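Local coordinates for beta-methylmalyl-CoA dehydratase (Chloroflexus aurantiacus, PDB 4E3E), which catalyses the reversible dehydration of (2R,3S)-beta-methylmalyl-CoA to mesaconyl-CoA in the glyoxylate assimilation cycle, at residues Y40-F44 with A45-S49; L66-F69 with H70-G74; D167-V171 with T172-V176. All blocks are in the same frame, centred on the assembly; numbering follows the deposited sequence.

The three contacts illustrate how neighbouring residues fix chain shape at different depths of a hot-dog fold. Interaction 2 lies on helix 65-80, its centre about 7 Å from that of the chain; interaction 1 forms the start of a short helix against the second subunit, and interaction 3 a turn at the surface. Their centres stand about 17 Å (1 and 2), 19 Å (2 and 3) and 23 Å (1 and 3) apart, without touching. Relative to substrate-binding residues inferred by similarity, the side chain of L46 (interaction 1) is about 4 Å from that of P62, F73 (interaction 2) about 4 Å from N87, and L174 (interaction 3) about 9 Å from G96.

Interaction 1. Residues Y40-F44 with A45-S49; sequences YGSRF and ALTSS
S42 meets T47 and S48 through ordered water, a good example of solvent built into a helix start. One water accepts from T47 OG1 at 2.8 Å and from S48 OG at 2.7 Å, and gives a hydrogen to S42 O at 2.8 Å. A second water links S42 OG, 2.7 Å away, to T47 OG1. T47 can serve both because its OG1 sits between the backbone N and the carbonyl carbon (chi1 50°), turned back toward the preceding loop. S48 OG and S42 O also bond to Q226 NE2 of the second subunit.

Next to this water network, F44 is the N-cap residue of helix 45-48. Its O receives weak bonds from T47 N at 3.4 Å and S48 N at 3.5 Å. The F44 ring leads away from the helix: S42 OG lies at its edge, in plane, while R258 makes a cation-pi contact and F262 an edge-to-face one. A45 packs on F52, and L46 on P62, part of the substrate site by similarity.

With the direct backbone bonds this long and bent, the waters and the neighbouring subunit's amide supply much of the polar linkage between loop and helix.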
ATOM      1  N   TYR A  40       5.519  -2.800  -7.817  1.00 22.46           N
ATOM      2  CA  TYR A  40       6.327  -3.334  -8.927  1.00 24.11           C
ATOM      3  C   TYR A  40       7.799  -3.574  -8.602  1.00 26.72           C
ATOM      4  O   TYR A  40       8.472  -4.311  -9.318  1.00 24.17           O
ATOM      5  CB  TYR A  40       6.166  -2.491 -10.202  1.00 20.60           C
ATOM      6  CG  TYR A  40       4.715  -2.330 -10.603  1.00 22.66           C
ATOM      7  CD1 TYR A  40       4.042  -3.353 -11.275  1.00 22.46           C
ATOM      8  CD2 TYR A  40       4.002  -1.177 -10.270  1.00 24.30           C
ATOM      9  CE1 TYR A  40       2.713  -3.222 -11.635  1.00 21.93           C
ATOM     10  CE2 TYR A  40       2.659  -1.037 -10.619  1.00 24.78           C
ATOM     11  CZ  TYR A  40       2.024  -2.063 -11.306  1.00 25.27           C
ATOM     12  OH  TYR A  40       0.695  -1.945 -11.654  1.00 25.63           O
ATOM     13  N   GLY A  41       8.298  -2.959  -7.533  1.00 24.96           N
ATOM     14  CA  GLY A  41       9.695  -3.130  -7.144  1.00 25.08           C
ATOM     15  C   GLY A  41      10.685  -2.466  -8.094  1.00 28.36           C
ATOM     16  O   GLY A  41      11.829  -2.892  -8.177  1.00 27.92           O
ATOM     17  N   SER A  42      10.271  -1.413  -8.802  1.00 27.94           N
ATOM     18  CA  SER A  42      11.164  -0.812  -9.776  1.00 26.06           C
ATOM     19  C   SER A  42      12.410  -0.234  -9.084  1.00 28.64           C
ATOM     20  O   SER A  42      12.305   0.490  -8.089  1.00 29.17           O
ATOM     21  CB  SER A  42      10.456   0.255 -10.611  1.00 32.61           C
ATOM     22  OG  SER A  42      11.399   1.146 -11.182  1.00 32.99           O
ATOM     23  N   ARG A  43      13.584  -0.577  -9.606  1.00 26.47           N
ATOM     24  CA  ARG A  43      14.840  -0.101  -9.011  1.00 26.39           C
ATOM     25  C   ARG A  43      15.533   1.013  -9.792  1.00 25.70           C
ATOM     26  O   ARG A  43      16.649   1.387  -9.446  1.00 25.37           O
ATOM     27  CB  ARG A  43      15.811  -1.261  -8.787  1.00 26.43           C
ATOM     28  CG  ARG A  43      15.416  -2.171  -7.635  1.00 33.03           C
ATOM     29  CD  ARG A  43      16.571  -3.089  -7.294  1.00 31.64           C
ATOM     30  NE  ARG A  43      16.615  -4.206  -8.231  1.00 43.54           N
ATOM     31  CZ  ARG A  43      17.730  -4.797  -8.650  1.00 42.59           C
ATOM     32  NH1 ARG A  43      18.912  -4.370  -8.222  1.00 42.39           N
ATOM     33  NH2 ARG A  43      17.658  -5.810  -9.506  1.00 47.30           N
ATOM     34  N   PHE A  44      14.886   1.548 -10.835  1.00 26.24           N
ATOM     35  CA  PHE A  44      15.502   2.616 -11.636  1.00 24.60           C
ATOM     36  C   PHE A  44      15.853   3.806 -10.771  1.00 25.40           C
ATOM     37  O   PHE A  44      15.017   4.299 -10.003  1.00 27.51           O
ATOM     38  CB  PHE A  44      14.618   3.006 -12.828  1.00 25.10           C
ATOM     39  CG  PHE A  44      14.572   1.936 -13.880  1.00 28.82           C
ATOM     40  CD1 PHE A  44      15.603   1.825 -14.815  1.00 26.19           C
ATOM     41  CD2 PHE A  44      13.557   0.976 -13.876  1.00 29.09           C
ATOM     42  CE1 PHE A  44      15.595   0.806 -15.762  1.00 27.50           C
ATOM     43  CE2 PHE A  44      13.541  -0.043 -14.822  1.00 27.62           C
ATOM     44  CZ  PHE A  44      14.564  -0.132 -15.769  1.00 25.73           C
ATOM     45  N   ALA A  45      17.102   4.244 -10.870  1.00 23.32           N
ATOM     46  CA  ALA A  45      17.640   5.205  -9.892  1.00 24.90           C
ATOM     47  C   ALA A  45      16.983   6.572  -9.955  1.00 25.38           C
ATOM     48  O   ALA A  45      16.840   7.257  -8.924  1.00 24.95           O
ATOM     49  CB  ALA A  45      19.158   5.319 -10.009  1.00 26.35           C
ATOM     50  N   LEU A  46      16.574   6.961 -11.159  1.00 24.33           N
ATOM     51  CA  LEU A  46      15.935   8.270 -11.393  1.00 26.25           C
ATOM     52  C   LEU A  46      14.693   8.480 -10.496  1.00 23.56           C
ATOM     53  O   LEU A  46      14.517   9.552  -9.932  1.00 23.52           O
ATOM     54  CB  LEU A  46      15.554   8.436 -12.884  1.00 23.88           C
ATOM     55  CG  LEU A  46      14.989   9.811 -13.274  1.00 25.93           C
ATOM     56  CD1 LEU A  46      16.015  10.894 -12.959  1.00 28.62           C
ATOM     57  CD2 LEU A  46      14.557   9.854 -14.735  1.00 32.93           C
ATOM     58  N   THR A  47      13.851   7.448 -10.355  1.00 24.13           N
ATOM     59  CA  THR A  47      12.616   7.616  -9.601  1.00 23.30           C
ATOM     60  C   THR A  47      12.803   7.363  -8.090  1.00 23.37           C
ATOM     61  O   THR A  47      12.002   7.834  -7.294  1.00 26.86           O
ATOM     62  CB  THR A  47      11.506   6.721 -10.147  1.00 24.03           C
ATOM     63  OG1 THR A  47      12.023   5.401 -10.260  1.00 28.57           O
ATOM     64  CG2 THR A  47      11.035   7.206 -11.556  1.00 25.55           C
ATOM     65  N   SER A  48      13.870   6.650  -7.702  1.00 24.96           N
ATOM     66  CA  SER A  48      14.090   6.261  -6.289  1.00 25.05           C
ATOM     67  C   SER A  48      14.826   7.282  -5.450  1.00 22.79           C
ATOM     68  O   SER A  48      14.701   7.277  -4.230  1.00 28.15           O
ATOM     69  CB  SER A  48      14.834   4.940  -6.188  1.00 23.68           C
ATOM     70  OG  SER A  48      13.942   3.873  -6.462  1.00 41.92           O
ATOM     71  N   SER A  49      15.589   8.156  -6.089  1.00 25.34           N
ATOM     72  CA  SER A  49      16.428   9.084  -5.361  1.00 25.80           C
ATOM     73  C   SER A  49      16.331  10.542  -5.844  1.00 27.26           C
ATOM     74  O   SER A  49      16.661  10.863  -6.988  1.00 25.96           O
ATOM     75  CB  SER A  49      17.885   8.596  -5.391  1.00 23.31           C
ATOM     76  OG  SER A  49      18.751   9.594  -4.848  1.00 25.43           O
TER
HETATM   77  O   HOH W   1      11.243   3.709 -11.931  1.00 49.08           O
HETATM   78  O   HOH W   2      12.363   3.210  -8.529  1.00 49.13           O

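Interaction 2. Residues L66-F69 with H70-G74; sequences LLVF and HIVFG
The imidazole of H70 carries L66 O over one face, 2.9 Å above the ring plane and offset toward the rim, with CD2 the nearest ring atom at 3.1 Å from that oxygen. F69 meets the same imidazole obliquely: the two planes are inclined at 72°, F69 CD2 comes within 3.5 Å of H70 ND1, and H70 CE1 lies at the edge of the phenyl ring, in its plane. Over one face of F69 sits F73 CB. The F69 and F73 side chains run side by side in the same direction, both with CG anti to the backbone N (chi1 176° and -177°), and their rings approach at F69 CZ and F73 CD2, 4.2 Å apart.

Beneath the rings runs the regular ladder of an alpha helix. H70 N bonds to L66 O at 2.9 Å, and F73 N to F69 O at 2.8 Å; I71 and V72 repeat the pattern on L67 and V68. L67 CD1 touches I71 CD1 at 3.7 Å, and V68 and V72 stand looser together on the flank that meets L105 of strand 104-116. This long helix packs against the sheet of the hot-dog fold: F69 and F73 lean on Y142 of strand 138-149. L66 N bonds to D64 OD2, a residue assigned to the substrate site by similarity.

The polar part of H70 is satisfied from elsewhere, NE2 by S255 OG and ND1 by Y249 OH. Bonds at both nitrogens limit the rotation of the ring, and L66 O, already bonded to H70 N, lies against one face of it.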
ATOM      1  N   LEU A  66       5.493   5.406 -16.329  1.00 24.44           N
ATOM      2  CA  LEU A  66       4.381   4.459 -16.399  1.00 23.06           C
ATOM      3  C   LEU A  66       3.300   4.709 -15.341  1.00 26.10           C
ATOM      4  O   LEU A  66       2.116   4.428 -15.586  1.00 26.47           O
ATOM      5  CB  LEU A  66       4.881   3.022 -16.327  1.00 22.65           C
ATOM      6  CG  LEU A  66       5.710   2.584 -17.510  1.00 21.28           C
ATOM      7  CD1 LEU A  66       6.033   1.113 -17.295  1.00 22.00           C
ATOM      8  CD2 LEU A  66       4.932   2.772 -18.812  1.00 24.43           C
ATOM      9  N   LEU A  67       3.694   5.224 -14.174  1.00 24.69           N
ATOM     10  CA  LEU A  67       2.704   5.674 -13.184  1.00 25.85           C
ATOM     11  C   LEU A  67       1.854   6.815 -13.782  1.00 26.41           C
ATOM     12  O   LEU A  67       0.615   6.789 -13.677  1.00 24.75           O
ATOM     13  CB  LEU A  67       3.359   6.087 -11.855  1.00 25.43           C
ATOM     14  CG  LEU A  67       2.464   6.620 -10.717  1.00 25.86           C
ATOM     15  CD1 LEU A  67       1.279   5.688 -10.414  1.00 24.85           C
ATOM     16  CD2 LEU A  67       3.308   6.876  -9.459  1.00 23.48           C
ATOM     17  N   VAL A  68       2.519   7.791 -14.413  1.00 25.30           N
ATOM     18  CA  VAL A  68       1.831   8.825 -15.191  1.00 25.45           C
ATOM     19  C   VAL A  68       0.885   8.199 -16.236  1.00 26.07           C
ATOM     20  O   VAL A  68      -0.296   8.578 -16.339  1.00 22.28           O
ATOM     21  CB  VAL A  68       2.816   9.779 -15.903  1.00 22.96           C
ATOM     22  CG1 VAL A  68       2.067  10.719 -16.857  1.00 25.55           C
ATOM     23  CG2 VAL A  68       3.617  10.598 -14.886  1.00 23.49           C
ATOM     24  N   PHE A  69       1.402   7.250 -17.007  1.00 25.38           N
ATOM     25  CA  PHE A  69       0.586   6.583 -18.023  1.00 23.65           C
ATOM     26  C   PHE A  69      -0.691   5.926 -17.468  1.00 27.35           C
ATOM     27  O   PHE A  69      -1.792   6.190 -17.988  1.00 26.18           O
ATOM     28  CB  PHE A  69       1.431   5.613 -18.842  1.00 24.50           C
ATOM     29  CG  PHE A  69       0.647   4.828 -19.848  1.00 28.94           C
ATOM     30  CD1 PHE A  69       0.384   5.353 -21.114  1.00 29.93           C
ATOM     31  CD2 PHE A  69       0.167   3.573 -19.528  1.00 30.02           C
ATOM     32  CE1 PHE A  69      -0.339   4.625 -22.043  1.00 30.63           C
ATOM     33  CE2 PHE A  69      -0.560   2.840 -20.458  1.00 36.25           C
ATOM     34  CZ  PHE A  69      -0.818   3.372 -21.715  1.00 32.95           C
ATOM     35  N   HIS A  70      -0.556   5.089 -16.431  1.00 23.77           N
ATOM     36  CA  HIS A  70      -1.713   4.387 -15.851  1.00 24.10           C
ATOM     37  C   HIS A  70      -2.753   5.302 -15.252  1.00 23.93           C
ATOM     38  O   HIS A  70      -3.945   5.040 -15.321  1.00 25.23           O
ATOM     39  CB  HIS A  70      -1.268   3.358 -14.819  1.00 23.36           C
ATOM     40  CG  HIS A  70      -0.330   2.318 -15.371  1.00 22.33           C
ATOM     41  ND1 HIS A  70      -0.518   1.750 -16.582  1.00 29.43           N
ATOM     42  CD2 HIS A  70       0.832   1.758 -14.847  1.00 25.24           C
ATOM     43  CE1 HIS A  70       0.470   0.863 -16.819  1.00 28.51           C
ATOM     44  NE2 HIS A  70       1.295   0.867 -15.758  1.00 29.68           N
ATOM     45  N   ILE A  71      -2.308   6.405 -14.675  1.00 23.84           N
ATOM     46  CA  ILE A  71      -3.239   7.394 -14.145  1.00 25.26           C
ATOM     47  C   ILE A  71      -4.031   8.101 -15.261  1.00 26.49           C
ATOM     48  O   ILE A  71      -5.261   8.194 -15.173  1.00 28.14           O
ATOM     49  CB  ILE A  71      -2.532   8.372 -13.186  1.00 26.94           C
ATOM     50  CG1 ILE A  71      -2.185   7.615 -11.884  1.00 28.21           C
ATOM     51  CG2 ILE A  71      -3.425   9.584 -12.885  1.00 24.49           C
ATOM     52  CD1 ILE A  71      -1.275   8.366 -10.949  1.00 27.09           C
ATOM     53  N   VAL A  72      -3.330   8.578 -16.299  1.00 26.63           N
ATOM     54  CA  VAL A  72      -3.970   9.183 -17.480  1.00 26.88           C
ATOM     55  C   VAL A  72      -4.944   8.173 -18.122  1.00 26.53           C
ATOM     56  O   VAL A  72      -6.127   8.485 -18.367  1.00 27.02           O
ATOM     57  CB  VAL A  72      -2.917   9.715 -18.485  1.00 22.71           C
ATOM     58  CG1 VAL A  72      -3.559  10.061 -19.832  1.00 26.85           C
ATOM     59  CG2 VAL A  72      -2.228  10.966 -17.918  1.00 21.90           C
ATOM     60  N   PHE A  73      -4.456   6.960 -18.354  1.00 25.27           N
ATOM     61  CA  PHE A  73      -5.292   5.868 -18.885  1.00 24.32           C
ATOM     62  C   PHE A  73      -6.507   5.593 -18.006  1.00 24.52           C
ATOM     63  O   PHE A  73      -7.640   5.523 -18.506  1.00 25.49           O
ATOM     64  CB  PHE A  73      -4.442   4.607 -19.078  1.00 24.52           C
ATOM     65  CG  PHE A  73      -5.178   3.429 -19.687  1.00 25.10           C
ATOM     66  CD1 PHE A  73      -6.053   2.652 -18.934  1.00 26.15           C
ATOM     67  CD2 PHE A  73      -4.930   3.052 -21.015  1.00 28.84           C
ATOM     68  CE1 PHE A  73      -6.691   1.531 -19.498  1.00 27.59           C
ATOM     69  CE2 PHE A  73      -5.554   1.942 -21.573  1.00 32.04           C
ATOM     70  CZ  PHE A  73      -6.443   1.176 -20.817  1.00 26.97           C
ATOM     71  N   GLY A  74      -6.283   5.435 -16.704  1.00 26.15           N
ATOM     72  CA  GLY A  74      -7.374   5.157 -15.764  1.00 27.85           C
ATOM     73  C   GLY A  74      -8.528   6.151 -15.819  1.00 24.35           C
ATOM     74  O   GLY A  74      -9.685   5.752 -15.776  1.00 25.80           O
TER

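Interaction 3. Residues D167-V171 with T172-V176; sequences DSVPV and TDLTV
P170 and D173 close a beta turn of type I geometry, overlapped by a second turn from V171 to L174; together the two put one coil into an otherwise extended loop. D173 N reaches P170 O at 2.7 Å, coming from well above the carbonyl plane, 52° out of it. The following bond, L174 N to V171 O at 3.3 Å, is weak.

Side chains fill in around these bonds. The D173 side chain crosses the proline ring at a slant, OD2 coming 3.4 Å from P170 CD. V169 CG1 touches both D173 CB and L174 CD2, each at 3.8 Å; one methyl group thus meets two residues. On L174 the two branches divide the work: CD2 faces V169, whereas CD1 meets V171 CG2 at 4.0 Å. That V171 methyl is anti to the backbone N, which leaves CG1 in the tighter place near T172 N.

Farther out, V169 and L174 rest on A273 of strand 270-278, part of the sheet of the hot-dog fold, and V171 and L174 on I301 of a loop, while P170, T172 and D173 are exposed. A water bridges the turn and its exit, donating to V171 O at 2.7 Å and to L174 O at 2.9 Å.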
ATOM      1  N   ASP A 167       3.976   4.713 -36.675  1.00 29.98           N
ATOM      2  CA  ASP A 167       4.641   3.479 -36.256  1.00 30.60           C
ATOM      3  C   ASP A 167       5.396   3.682 -34.934  1.00 29.37           C
ATOM      4  O   ASP A 167       5.535   2.756 -34.137  1.00 29.88           O
ATOM      5  CB  ASP A 167       5.604   3.010 -37.338  1.00 31.96           C
ATOM      6  CG  ASP A 167       6.379   1.775 -36.939  1.00 30.31           C
ATOM      7  OD1 ASP A 167       5.821   0.658 -36.986  1.00 37.04           O
ATOM      8  OD2 ASP A 167       7.555   1.925 -36.584  1.00 33.30           O
ATOM      9  N   SER A 168       5.887   4.899 -34.713  1.00 28.24           N
ATOM     10  CA  SER A 168       6.644   5.218 -33.509  1.00 27.92           C
ATOM     11  C   SER A 168       6.562   6.722 -33.302  1.00 29.72           C
ATOM     12  O   SER A 168       6.231   7.459 -34.237  1.00 32.92           O
ATOM     13  CB  SER A 168       8.120   4.800 -33.665  1.00 28.70           C
ATOM     14  OG  SER A 168       8.729   5.432 -34.794  1.00 32.38           O
ATOM     15  N   VAL A 169       6.855   7.170 -32.086  1.00 28.56           N
ATOM     16  CA  VAL A 169       7.061   8.592 -31.828  1.00 28.87           C
ATOM     17  C   VAL A 169       8.433   8.957 -32.402  1.00 29.48           C
ATOM     18  O   VAL A 169       9.430   8.354 -32.013  1.00 29.89           O
ATOM     19  CB  VAL A 169       7.020   8.908 -30.315  1.00 28.28           C
ATOM     20  CG1 VAL A 169       7.359  10.380 -30.057  1.00 26.19           C
ATOM     21  CG2 VAL A 169       5.654   8.543 -29.720  1.00 24.95           C
ATOM     22  N   PRO A 170       8.495   9.940 -33.334  1.00 29.84           N
ATOM     23  CA  PRO A 170       9.794  10.314 -33.919  1.00 32.56           C
ATOM     24  C   PRO A 170      10.783  10.826 -32.869  1.00 30.77           C
ATOM     25  O   PRO A 170      10.390  11.521 -31.926  1.00 28.28           O
ATOM     26  CB  PRO A 170       9.444  11.453 -34.887  1.00 31.93           C
ATOM     27  CG  PRO A 170       7.996  11.279 -35.181  1.00 30.91           C
ATOM     28  CD  PRO A 170       7.377  10.682 -33.946  1.00 30.33           C
ATOM     29  N   VAL A 171      12.055  10.487 -33.050  1.00 30.47           N
ATOM     30  CA  VAL A 171      13.105  10.884 -32.123  1.00 31.82           C
ATOM     31  C   VAL A 171      13.148  12.420 -31.967  1.00 32.83           C
ATOM     32  O   VAL A 171      13.508  12.936 -30.905  1.00 32.73           O
ATOM     33  CB  VAL A 171      14.475  10.272 -32.540  1.00 38.30           C
ATOM     34  CG1 VAL A 171      15.080  10.987 -33.743  1.00 38.30           C
ATOM     35  CG2 VAL A 171      15.447  10.285 -31.377  1.00 40.97           C
ATOM     36  N   THR A 172      12.730  13.137 -33.011  1.00 30.03           N
ATOM     37  CA  THR A 172      12.685  14.599 -32.973  1.00 30.63           C
ATOM     38  C   THR A 172      11.534  15.118 -32.106  1.00 29.08           C
ATOM     39  O   THR A 172      11.513  16.296 -31.769  1.00 32.51           O
ATOM     40  CB  THR A 172      12.574  15.192 -34.387  1.00 34.44           C
ATOM     41  OG1 THR A 172      11.533  14.512 -35.097  1.00 41.64           O
ATOM     42  CG2 THR A 172      13.895  15.014 -35.146  1.00 37.11           C
ATOM     43  N   ASP A 173      10.597  14.243 -31.731  1.00 29.18           N
ATOM     44  CA  ASP A 173       9.477  14.615 -30.843  1.00 31.01           C
ATOM     45  C   ASP A 173       9.712  14.279 -29.361  1.00 30.36           C
ATOM     46  O   ASP A 173       8.892  14.631 -28.511  1.00 32.53           O
ATOM     47  CB  ASP A 173       8.165  13.933 -31.285  1.00 29.96           C
ATOM     48  CG  ASP A 173       7.591  14.521 -32.568  1.00 33.85           C
ATOM     49  OD1 ASP A 173       8.054  15.579 -33.030  1.00 35.27           O
ATOM     50  OD2 ASP A 173       6.657  13.920 -33.118  1.00 39.48           O
ATOM     51  N   LEU A 174      10.805  13.586 -29.053  1.00 29.11           N
ATOM     52  CA  LEU A 174      11.053  13.137 -27.679  1.00 30.12           C
ATOM     53  C   LEU A 174      11.471  14.281 -26.775  1.00 29.59           C
ATOM     54  O   LEU A 174      12.302  15.085 -27.149  1.00 32.20           O
ATOM     55  CB  LEU A 174      12.140  12.066 -27.643  1.00 26.97           C
ATOM     56  CG  LEU A 174      11.910  10.780 -28.448  1.00 29.40           C
ATOM     57  CD1 LEU A 174      13.072   9.822 -28.254  1.00 32.39           C
ATOM     58  CD2 LEU A 174      10.620  10.103 -28.042  1.00 24.18           C
ATOM     59  N   THR A 175      10.894  14.335 -25.579  1.00 28.79           N
ATOM     60  CA  THR A 175      11.348  15.258 -24.536  1.00 32.51           C
ATOM     61  C   THR A 175      12.528  14.621 -23.804  1.00 32.26           C
ATOM     62  O   THR A 175      12.465  13.449 -23.430  1.00 33.12           O
ATOM     63  CB  THR A 175      10.207  15.589 -23.550  1.00 33.85           C
ATOM     64  OG1 THR A 175       9.179  16.293 -24.249  1.00 35.82           O
ATOM     65  CG2 THR A 175      10.690  16.457 -22.401  1.00 32.98           C
ATOM     66  N   VAL A 176      13.605  15.387 -23.629  1.00 31.30           N
ATOM     67  CA  VAL A 176      14.809  14.920 -22.927  1.00 34.64           C
ATOM     68  C   VAL A 176      15.050  15.904 -21.780  1.00 32.63           C
ATOM     69  O   VAL A 176      15.842  16.839 -21.916  1.00 37.08           O
ATOM     70  CB  VAL A 176      16.043  14.845 -23.868  1.00 34.00           C
ATOM     71  CG1 VAL A 176      17.254  14.272 -23.141  1.00 34.30           C
ATOM     72  CG2 VAL A 176      15.734  14.016 -25.106  1.00 33.91           C
TER
HETATM   73  O   HOH W   3      14.298  14.868 -29.189  1.00 48.43           O